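Local coordinates for protein glycoside Hydrolase (Bacteroides uniformis, PDB 5T99) that probably hydrolyses galactosidic bonds during agarose breakdown as a family 2 glycoside hydrolase, and binds d-galacto-isofagomine in its pocket, at residues A232-N237 / A250-L255; Y732-I737 / M787-V792; I105-A110 / L149-T154. One frame throughout, in Å; residues are numbered along the deposited sequence.

Interaction 1 of 3, residues A232-N237 / A250-L255; sequences AILNDN and AYINML. With EDO (1,2-ethanediol), chain D.
Ala-250 puts its methyl between Leu-234 and Asp-236 of the facing strand: CB lies 3.6 Å from Leu-234 CD2 and is also met by the carboxylate atom Asp-236 OD2. The polar end of that aspartate has its hydrogen-bond partner just outside the contact, in the hydroxyl of Thr-248. At Tyr-251 the backbone does the touching, its O lying 3.3 Å from CD1 of Leu-234, while its CB points away. Leu-234 gets there with CG anti to the backbone N (chi1 172°), which carries both methyls onto the 250-255 strand.

Ile-252 is the main answer from that strand. Its extended CG1-CD1 branch crosses the gap, bringing CD1 to 3.8 Å from Leu-234 CB and equally far from Ala-232 CB, with the carbonyl O of Ile-233 closer still at 3.3 Å. Small Ala-232 suits this end, since a flexible Met-254 also bends at chi2 and chi3 to set SD 3.9 Å from Ala-232 CB. Past it, the backbone of Leu-255 grips a 1,2-ethanediol, probably from the crystallisation liquor: N donates to O2, and O accepts from O1 at 2.7 Å.

The strands run antiparallel at 164°, yet their axes approach no closer than 7.3 Å, and the strands share no hydrogen bond. They are edge strands of the two sheets of a β-sandwich, the immunoglobulin-like domain of family 2 enzymes, each bonded instead to its own inner neighbour, 215-224 or 198-209. Branched aliphatic side chains fill the gap between the sheet edges, so this seam of the sandwich rests on van der Waals contact rather than on directional bonds.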
loop_
_atom_site.group_PDB
_atom_site.type_symbol
_atom_site.label_atom_id
_atom_site.label_comp_id
_atom_site.label_asym_id
_atom_site.label_seq_id
_atom_site.Cartn_x
_atom_site.Cartn_y
_atom_site.Cartn_z
ATOM N N ALA A 232 -17.111 -17.496 -21.328
ATOM C CA ALA A 232 -17.607 -16.707 -22.460
ATOM C C ALA A 232 -16.455 -16.361 -23.381
ATOM O O ALA A 232 -15.319 -16.205 -22.924
ATOM C CB ALA A 232 -18.302 -15.434 -21.985
ATOM N N ILE A 233 -16.758 -16.267 -24.676
ATOM C CA ILE A 233 -15.782 -15.895 -25.694
ATOM C C ILE A 233 -16.375 -14.787 -26.565
ATOM O O ILE A 233 -17.504 -14.913 -27.059
ATOM C CB ILE A 233 -15.346 -17.108 -26.548
ATOM C CG1 ILE A 233 -14.411 -18.001 -25.728
ATOM C CG2 ILE A 233 -14.662 -16.650 -27.845
ATOM C CD1 ILE A 233 -13.985 -19.282 -26.427
ATOM N N LEU A 234 -15.616 -13.699 -26.723
ATOM C CA LEU A 234 -16.033 -12.567 -27.538
ATOM C C LEU A 234 -15.020 -12.439 -28.655
ATOM O O LEU A 234 -13.817 -12.345 -28.396
ATOM C CB LEU A 234 -16.080 -11.275 -26.726
ATOM C CG LEU A 234 -16.311 -9.969 -27.519
ATOM C CD1 LEU A 234 -17.605 -9.985 -28.332
ATOM C CD2 LEU A 234 -16.290 -8.777 -26.567
ATOM N N ASN A 235 -15.516 -12.444 -29.887
ATOM C CA ASN A 235 -14.688 -12.252 -31.050
ATOM C C ASN A 235 -14.756 -10.801 -31.530
ATOM O O ASN A 235 -15.784 -10.110 -31.386
ATOM C CB ASN A 235 -15.090 -13.229 -32.156
ATOM C CG ASN A 235 -14.507 -14.615 -31.937
ATOM O OD1 ASN A 235 -13.299 -14.819 -32.079
ATOM N ND2 ASN A 235 -15.355 -15.569 -31.575
ATOM N N ASP A 236 -13.643 -10.345 -32.083
ATOM C CA ASP A 236 -13.528 -9.001 -32.629
ATOM C C ASP A 236 -12.470 -9.063 -33.723
ATOM O O ASP A 236 -11.912 -10.132 -33.973
ATOM C CB ASP A 236 -13.155 -8.015 -31.503
ATOM C CG ASP A 236 -13.425 -6.563 -31.860
ATOM O OD1 ASP A 236 -14.057 -6.311 -32.917
ATOM O OD2 ASP A 236 -12.989 -5.669 -31.081
ATOM N N ASN A 237 -12.232 -7.951 -34.404
ATOM C CA ASN A 237 -11.123 -7.855 -35.329
ATOM C C ASN A 237 -10.728 -6.413 -35.560
ATOM O O ASN A 237 -11.486 -5.489 -35.249
ATOM C CB ASN A 237 -11.473 -8.516 -36.666
ATOM C CG ASN A 237 -12.735 -7.950 -37.281
ATOM O OD1 ASN A 237 -12.730 -6.863 -37.852
ATOM N ND2 ASN A 237 -13.833 -8.674 -37.137
ATOM N N ALA A 250 -15.496 -3.937 -28.612
ATOM C CA ALA A 250 -16.553 -4.942 -28.661
ATOM C C ALA A 250 -17.111 -5.127 -27.254
ATOM O O ALA A 250 -16.507 -4.681 -26.290
ATOM C CB ALA A 250 -15.984 -6.254 -29.166
ATOM N N TYR A 251 -18.244 -5.806 -27.134
ATOM C CA TYR A 251 -18.835 -6.101 -25.824
ATOM C C TYR A 251 -19.458 -7.491 -25.836
ATOM O O TYR A 251 -19.792 -8.040 -26.889
ATOM C CB TYR A 251 -19.895 -5.058 -25.430
ATOM C CG TYR A 251 -21.136 -5.193 -26.271
ATOM C CD1 TYR A 251 -22.239 -5.922 -25.817
ATOM C CD2 TYR A 251 -21.176 -4.663 -27.558
ATOM C CE1 TYR A 251 -23.366 -6.093 -26.615
ATOM C CE2 TYR A 251 -22.295 -4.819 -28.359
ATOM C CZ TYR A 251 -23.384 -5.534 -27.882
ATOM O OH TYR A 251 -24.471 -5.680 -28.670
ATOM N N ILE A 252 -19.633 -8.037 -24.646
ATOM C CA ILE A 252 -20.241 -9.345 -24.480
ATOM C C ILE A 252 -21.051 -9.354 -23.190
ATOM O O ILE A 252 -20.652 -8.735 -22.193
ATOM C CB ILE A 252 -19.173 -10.459 -24.499
ATOM C CG1 ILE A 252 -19.831 -11.846 -24.455
ATOM C CG2 ILE A 252 -18.173 -10.293 -23.359
ATOM C CD1 ILE A 252 -18.893 -12.998 -24.776
ATOM N N ASN A 253 -22.194 -10.039 -23.231
ATOM C CA ASN A 253 -23.068 -10.218 -22.068
ATOM C C ASN A 253 -22.510 -11.333 -21.177
ATOM O O ASN A 253 -22.030 -12.356 -21.675
ATOM C CB ASN A 253 -24.491 -10.618 -22.499
ATOM C CG ASN A 253 -25.214 -9.534 -23.289
ATOM O OD1 ASN A 253 -24.973 -8.331 -23.129
ATOM N ND2 ASN A 253 -26.135 -9.962 -24.142
ATOM N N MET A 254 -22.554 -11.097 -19.869
ATOM C CA MET A 254 -22.302 -12.113 -18.850
ATOM C C MET A 254 -23.588 -12.233 -18.053
ATOM O O MET A 254 -23.945 -11.322 -17.315
ATOM C CB MET A 254 -21.172 -11.666 -17.905
ATOM C CG MET A 254 -19.835 -11.393 -18.569
ATOM S SD MET A 254 -19.062 -12.922 -19.064
ATOM C CE MET A 254 -18.392 -13.482 -17.506
ATOM N N LEU A 255 -24.307 -13.337 -18.235
ATOM C CA LEU A 255 -25.529 -13.587 -17.456
ATOM C C LEU A 255 -25.173 -14.100 -16.056
ATOM O O LEU A 255 -24.169 -14.790 -15.879
ATOM C CB LEU A 255 -26.466 -14.559 -18.189
ATOM C CG LEU A 255 -26.842 -14.206 -19.641
ATOM C CD1 LEU A 255 -27.885 -15.192 -20.162
ATOM C CD2 LEU A 255 -27.339 -12.770 -19.805
HETATM C C1 EDO D . -21.468 -16.274 -17.460
HETATM O O1 EDO D . -21.571 -15.056 -16.723
HETATM C C2 EDO D . -21.606 -16.049 -18.968
HETATM O O2 EDO D . -22.963 -15.789 -19.370
#

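Interaction 2 of 3, residues Y732-I737 / M787-V792; sequences YITVRI and MCMLIV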
loop_
_atom_site.group_PDB
_atom_site.type_symbol
_atom_site.label_atom_id
_atom_site.label_comp_id
_atom_site.label_asym_id
_atom_site.label_seq_id
_atom_site.Cartn_x
_atom_site.Cartn_y
_atom_site.Cartn_z
ATOM N N TYR A 732 6.211 -13.755 9.393
ATOM C CA TYR A 732 6.385 -12.683 10.377
ATOM C C TYR A 732 6.207 -13.272 11.782
ATOM O O TYR A 732 5.079 -13.563 12.209
ATOM C CB TYR A 732 5.365 -11.560 10.149
ATOM C CG TYR A 732 5.719 -10.615 9.022
ATOM C CD1 TYR A 732 6.263 -9.349 9.280
ATOM C CD2 TYR A 732 5.507 -10.977 7.693
ATOM C CE1 TYR A 732 6.579 -8.478 8.246
ATOM C CE2 TYR A 732 5.822 -10.109 6.655
ATOM C CZ TYR A 732 6.353 -8.863 6.931
ATOM O OH TYR A 732 6.653 -8.025 5.881
ATOM N N ILE A 733 7.320 -13.423 12.496
ATOM C CA ILE A 733 7.324 -14.055 13.817
ATOM C C ILE A 733 7.379 -12.992 14.909
ATOM O O ILE A 733 8.411 -12.360 15.115
ATOM C CB ILE A 733 8.491 -15.068 13.939
ATOM C CG1 ILE A 733 8.353 -16.163 12.872
ATOM C CG2 ILE A 733 8.525 -15.689 15.331
ATOM C CD1 ILE A 733 9.635 -16.918 12.568
ATOM N N THR A 734 6.250 -12.782 15.581
ATOM C CA THR A 734 6.190 -11.895 16.735
ATOM C C THR A 734 7.082 -12.445 17.843
ATOM O O THR A 734 7.087 -13.653 18.096
ATOM C CB THR A 734 4.753 -11.757 17.289
ATOM O OG1 THR A 734 3.887 -11.244 16.268
ATOM C CG2 THR A 734 4.717 -10.814 18.505
ATOM N N VAL A 735 7.822 -11.552 18.498
ATOM C CA VAL A 735 8.760 -11.913 19.550
ATOM C C VAL A 735 8.325 -11.209 20.819
ATOM O O VAL A 735 8.344 -9.991 20.876
ATOM C CB VAL A 735 10.204 -11.494 19.199
ATOM C CG1 VAL A 735 11.173 -11.947 20.298
ATOM C CG2 VAL A 735 10.615 -12.046 17.831
ATOM N N ARG A 736 7.935 -11.991 21.825
ATOM C CA ARG A 736 7.431 -11.478 23.100
ATOM C C ARG A 736 8.463 -11.689 24.204
ATOM O O ARG A 736 9.126 -12.728 24.240
ATOM C CB ARG A 736 6.135 -12.199 23.478
ATOM C CG ARG A 736 4.935 -11.790 22.641
ATOM C CD ARG A 736 3.795 -12.774 22.819
ATOM N NE ARG A 736 3.364 -12.916 24.212
ATOM C CZ ARG A 736 2.549 -12.079 24.861
ATOM N NH1 ARG A 736 2.068 -10.984 24.270
ATOM N NH2 ARG A 736 2.212 -12.336 26.129
ATOM N N ILE A 737 8.596 -10.698 25.087
ATOM C CA ILE A 737 9.398 -10.838 26.296
ATOM C C ILE A 737 8.405 -11.068 27.425
ATOM O O ILE A 737 7.629 -10.168 27.769
ATOM C CB ILE A 737 10.282 -9.599 26.583
ATOM C CG1 ILE A 737 11.165 -9.244 25.379
ATOM C CG2 ILE A 737 11.156 -9.831 27.808
ATOM C CD1 ILE A 737 12.125 -10.340 24.936
ATOM N N MET A 787 7.897 -6.187 22.848
ATOM C CA MET A 787 7.876 -6.970 21.619
ATOM C C MET A 787 8.833 -6.481 20.556
ATOM O O MET A 787 9.239 -5.314 20.523
ATOM C CB MET A 787 6.459 -7.005 21.028
ATOM C CG MET A 787 5.509 -7.975 21.723
ATOM S SD MET A 787 3.867 -8.084 20.967
ATOM C CE MET A 787 3.017 -6.704 21.736
ATOM N N CYS A 788 9.190 -7.410 19.686
ATOM C CA CYS A 788 9.856 -7.096 18.445
ATOM C C CYS A 788 9.405 -8.141 17.407
ATOM O O CYS A 788 8.490 -8.930 17.677
ATOM C CB CYS A 788 11.376 -7.007 18.652
ATOM S SG CYS A 788 12.226 -8.533 19.084
ATOM N N MET A 789 9.993 -8.119 16.219
ATOM C CA MET A 789 9.440 -8.864 15.092
ATOM C C MET A 789 10.562 -9.383 14.229
ATOM O O MET A 789 11.368 -8.598 13.734
ATOM C CB MET A 789 8.525 -7.948 14.270
ATOM C CG MET A 789 7.887 -8.584 13.035
ATOM S SD MET A 789 6.621 -9.803 13.416
ATOM C CE MET A 789 5.382 -8.756 14.193
ATOM N N LEU A 790 10.588 -10.702 14.052
ATOM C CA LEU A 790 11.564 -11.370 13.209
ATOM C C LEU A 790 10.891 -11.711 11.889
ATOM O O LEU A 790 9.763 -12.195 11.877
ATOM C CB LEU A 790 12.050 -12.662 13.890
ATOM C CG LEU A 790 12.966 -13.559 13.050
ATOM C CD1 LEU A 790 14.284 -12.857 12.789
ATOM C CD2 LEU A 790 13.200 -14.900 13.724
ATOM N N ILE A 791 11.597 -11.499 10.782
ATOM C CA ILE A 791 11.062 -11.821 9.463
ATOM C C ILE A 791 11.979 -12.832 8.789
ATOM O O ILE A 791 13.145 -12.556 8.564
ATOM C CB ILE A 791 10.882 -10.551 8.584
ATOM C CG1 ILE A 791 10.018 -9.512 9.317
ATOM C CG2 ILE A 791 10.218 -10.910 7.257
ATOM C CD1 ILE A 791 10.010 -8.134 8.687
ATOM N N VAL A 792 11.450 -14.004 8.467
ATOM C CA VAL A 792 12.216 -14.992 7.707
ATOM C C VAL A 792 11.615 -15.167 6.319
ATOM O O VAL A 792 10.495 -14.758 6.080
ATOM C CB VAL A 792 12.373 -16.346 8.452
ATOM C CG1 VAL A 792 13.059 -16.123 9.792
ATOM C CG2 VAL A 792 11.041 -17.081 8.627
#
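Tyr-732 lays its ring alongside Ile-791, whose CG2 lies over one face while CD1 comes to 3.5 Å from ring atom CE1. At the ring edge, near its plane, is Met-789, a Met-aromatic contact with SD 5.5 Å from the Tyr-732 centroid and 87° off the ring normal. The unbranched methionine can do this because it bends at chi2 and chi3, curling back until CE reaches 3.6 Å from Thr-734 OG1. Without the Tyr-732 ring, as with an alanine here, Ile-791 and Met-789 would probably lose the surface they pack on, and Arg-332 its cation-pi partner.

Beneath these side chains the backbones pair as an antiparallel ladder. Ile-733 with Leu-790 and Val-735 with Cys-788 are the hydrogen-bonded pairs, each making two N-H...O bonds; the straightest runs from Leu-790 N to Ile-733 O, 2.9 Å at 169°. On their face of the sheet, compact Cys-788 sets SG 3.6 Å from CB of Val-735, a β-branched residue well suited to an extended strand.

These are the two central strands of a four-stranded sheet, flanked by 713-718 and 761-766. Ile-733, Val-735 and Leu-790 face strands 800-807 and 751-758 of the second sheet, meeting Ile-804 and Phe-754, whereas Tyr-732 faces Met-321 and Arg-332, the latter on helix 327-339.

Interaction 3 of 3, residues I105-A110 / L149-T154; sequences IGFDGA and LAVQLT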
loop_
_atom_site.group_PDB
_atom_site.type_symbol
_atom_site.label_atom_id
_atom_site.label_comp_id
_atom_site.label_asym_id
_atom_site.label_seq_id
_atom_site.Cartn_x
_atom_site.Cartn_y
_atom_site.Cartn_z
ATOM N N ILE A 105 11.857 -4.385 -22.522
ATOM C CA ILE A 105 12.048 -4.577 -21.096
ATOM C C ILE A 105 11.186 -3.552 -20.369
ATOM O O ILE A 105 11.334 -2.344 -20.578
ATOM C CB ILE A 105 13.512 -4.419 -20.636
ATOM C CG1 ILE A 105 14.470 -5.211 -21.530
ATOM C CG2 ILE A 105 13.668 -4.853 -19.180
ATOM C CD1 ILE A 105 14.276 -6.704 -21.512
ATOM N N GLY A 106 10.288 -4.052 -19.529
ATOM C CA GLY A 106 9.384 -3.215 -18.778
ATOM C C GLY A 106 9.911 -3.084 -17.365
ATOM O O GLY A 106 10.208 -4.092 -16.714
ATOM N N PHE A 107 10.034 -1.839 -16.904
ATOM C CA PHE A 107 10.361 -1.526 -15.523
ATOM C C PHE A 107 9.110 -0.953 -14.851
ATOM O O PHE A 107 8.645 0.124 -15.232
ATOM C CB PHE A 107 11.507 -0.492 -15.473
ATOM C CG PHE A 107 12.799 -0.965 -16.094
ATOM C CD1 PHE A 107 13.809 -1.507 -15.310
ATOM C CD2 PHE A 107 13.017 -0.849 -17.452
ATOM C CE1 PHE A 107 15.006 -1.939 -15.877
ATOM C CE2 PHE A 107 14.206 -1.276 -18.024
ATOM C CZ PHE A 107 15.207 -1.816 -17.232
ATOM N N ASP A 108 8.565 -1.664 -13.866
ATOM C CA ASP A 108 7.454 -1.134 -13.056
ATOM C C ASP A 108 7.830 0.074 -12.182
ATOM O O ASP A 108 6.958 0.859 -11.772
ATOM C CB ASP A 108 6.881 -2.224 -12.143
ATOM C CG ASP A 108 6.201 -3.344 -12.906
ATOM O OD1 ASP A 108 5.833 -3.154 -14.095
ATOM O OD2 ASP A 108 6.045 -4.429 -12.296
ATOM N N GLY A 109 9.114 0.204 -11.858
ATOM C CA GLY A 109 9.553 1.292 -11.003
ATOM C C GLY A 109 11.044 1.260 -10.776
ATOM O O GLY A 109 11.627 0.195 -10.520
ATOM N N ALA A 110 11.652 2.433 -10.891
ATOM C CA ALA A 110 13.052 2.622 -10.593
ATOM C C ALA A 110 13.225 4.006 -9.965
ATOM O O ALA A 110 12.942 5.020 -10.595
ATOM C CB ALA A 110 13.869 2.485 -11.858
ATOM N N LEU A 149 22.474 -4.851 -20.510
ATOM C CA LEU A 149 21.512 -3.853 -20.099
ATOM C C LEU A 149 22.059 -3.150 -18.859
ATOM O O LEU A 149 22.341 -3.811 -17.848
ATOM C CB LEU A 149 20.162 -4.516 -19.787
ATOM C CG LEU A 149 18.995 -3.603 -19.410
ATOM C CD1 LEU A 149 18.750 -2.570 -20.495
ATOM C CD2 LEU A 149 17.754 -4.443 -19.141
ATOM N N ALA A 150 22.199 -1.821 -18.950
ATOM C CA ALA A 150 22.736 -0.990 -17.869
ATOM C C ALA A 150 21.722 0.061 -17.458
ATOM O O ALA A 150 21.157 0.729 -18.311
ATOM C CB ALA A 150 24.019 -0.306 -18.314
ATOM N N VAL A 151 21.518 0.209 -16.154
ATOM C CA VAL A 151 20.612 1.207 -15.600
ATOM C C VAL A 151 21.404 2.035 -14.607
ATOM O O VAL A 151 22.059 1.480 -13.717
ATOM C CB VAL A 151 19.395 0.564 -14.889
ATOM C CG1 VAL A 151 18.507 1.622 -14.251
ATOM C CG2 VAL A 151 18.581 -0.272 -15.870
ATOM N N GLN A 152 21.362 3.354 -14.777
ATOM C CA GLN A 152 21.902 4.289 -13.788
ATOM C C GLN A 152 20.754 5.075 -13.161
ATOM O O GLN A 152 19.940 5.683 -13.872
ATOM C CB GLN A 152 22.899 5.262 -14.426
ATOM C CG GLN A 152 23.576 6.212 -13.436
ATOM C CD GLN A 152 24.052 7.527 -14.063
ATOM O OE1 GLN A 152 23.397 8.103 -14.932
ATOM N NE2 GLN A 152 25.185 8.016 -13.590
ATOM N N LEU A 153 20.712 5.063 -11.834
ATOM C CA LEU A 153 19.781 5.862 -11.070
ATOM C C LEU A 153 20.549 6.981 -10.368
ATOM O O LEU A 153 21.562 6.715 -9.726
ATOM C CB LEU A 153 19.081 4.971 -10.043
ATOM C CG LEU A 153 18.321 3.779 -10.636
ATOM C CD1 LEU A 153 17.804 2.887 -9.522
ATOM C CD2 LEU A 153 17.176 4.233 -11.521
ATOM N N THR A 154 20.076 8.222 -10.483
ATOM C CA THR A 154 20.711 9.351 -9.791
ATOM C C THR A 154 19.714 10.079 -8.897
ATOM O O THR A 154 19.430 11.262 -9.118
ATOM C CB THR A 154 21.419 10.328 -10.772
ATOM O OG1 THR A 154 20.519 10.747 -11.802
ATOM C CG2 THR A 154 22.629 9.660 -11.418
#
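The ring of Phe-107 is met by two methyls from the other strand, both coming in obliquely. Val-151 CG2 is 3.9 Å from CE1, and Leu-149 CD2 lies 4.1 Å from CZ, so the outer end of the ring sits against a pair of branched aliphatic side chains. Within its own sheet the same ring is stacked with Phe-133 and rests on Val-172.

This is the core of a β-sandwich, the jelly-roll-like sugar-binding domain of family 2 glycoside hydrolases. Residues 105-107 belong to a four-stranded antiparallel sheet and residues 149-153 to the six-stranded sheet packed against it. Their axes pass 11.5 Å apart at an angle of only 22°, a separation bridged by side chains alone, with no hydrogen bond across it. The alternation of a β-strand decides who takes part: Leu-149, Val-151 and Leu-153 point into the interface, as do Ile-105 and Phe-107 from the other side.

Residue types follow from the gap. A large aromatic at Phe-107 spans much of it: chi1 of -62° sets CG anti to the carbonyl carbon and carries the ring across to Val-151, which can be short and β-branched. Leu-149 meets two partners: its CD2 lies against both Phe-107 and Ile-105, 4.1 Å from CG2 of the isoleucine, as the two aliphatic side chains, coming from opposing sheets, overlap side by side.

Beyond Phe-107 the chain leaves the strand and turns through Asp-108, whose OD2 is hydrogen-bonded to Trp-173 NE1, before approaching the second sheet at Ala-110. There the backbones draw closer, and a single methyl suffices: Ala-110 CB touches Leu-153 CD2 at 3.8 Å.

In the fold
From the N terminus the contacts come in series, none nesting within or crossing another. Interaction 3 closes first, over 38 intervening residues, and joins the two sheets of the sugar-binding domain. Interaction 1 follows with a much shorter loop of 12 residues, bringing together edge strands from the two sheets of the next sandwich. The chain then builds the barrel and a further β domain before interaction 2 closes a 49-residue loop by pairing neighbouring strands within one sheet of the C-terminal domain. The contacts do not touch: interactions 2 and 3 have nearest atoms about 19 Å apart, while interactions 1 and 2 lie on opposite sides of the chain's centre.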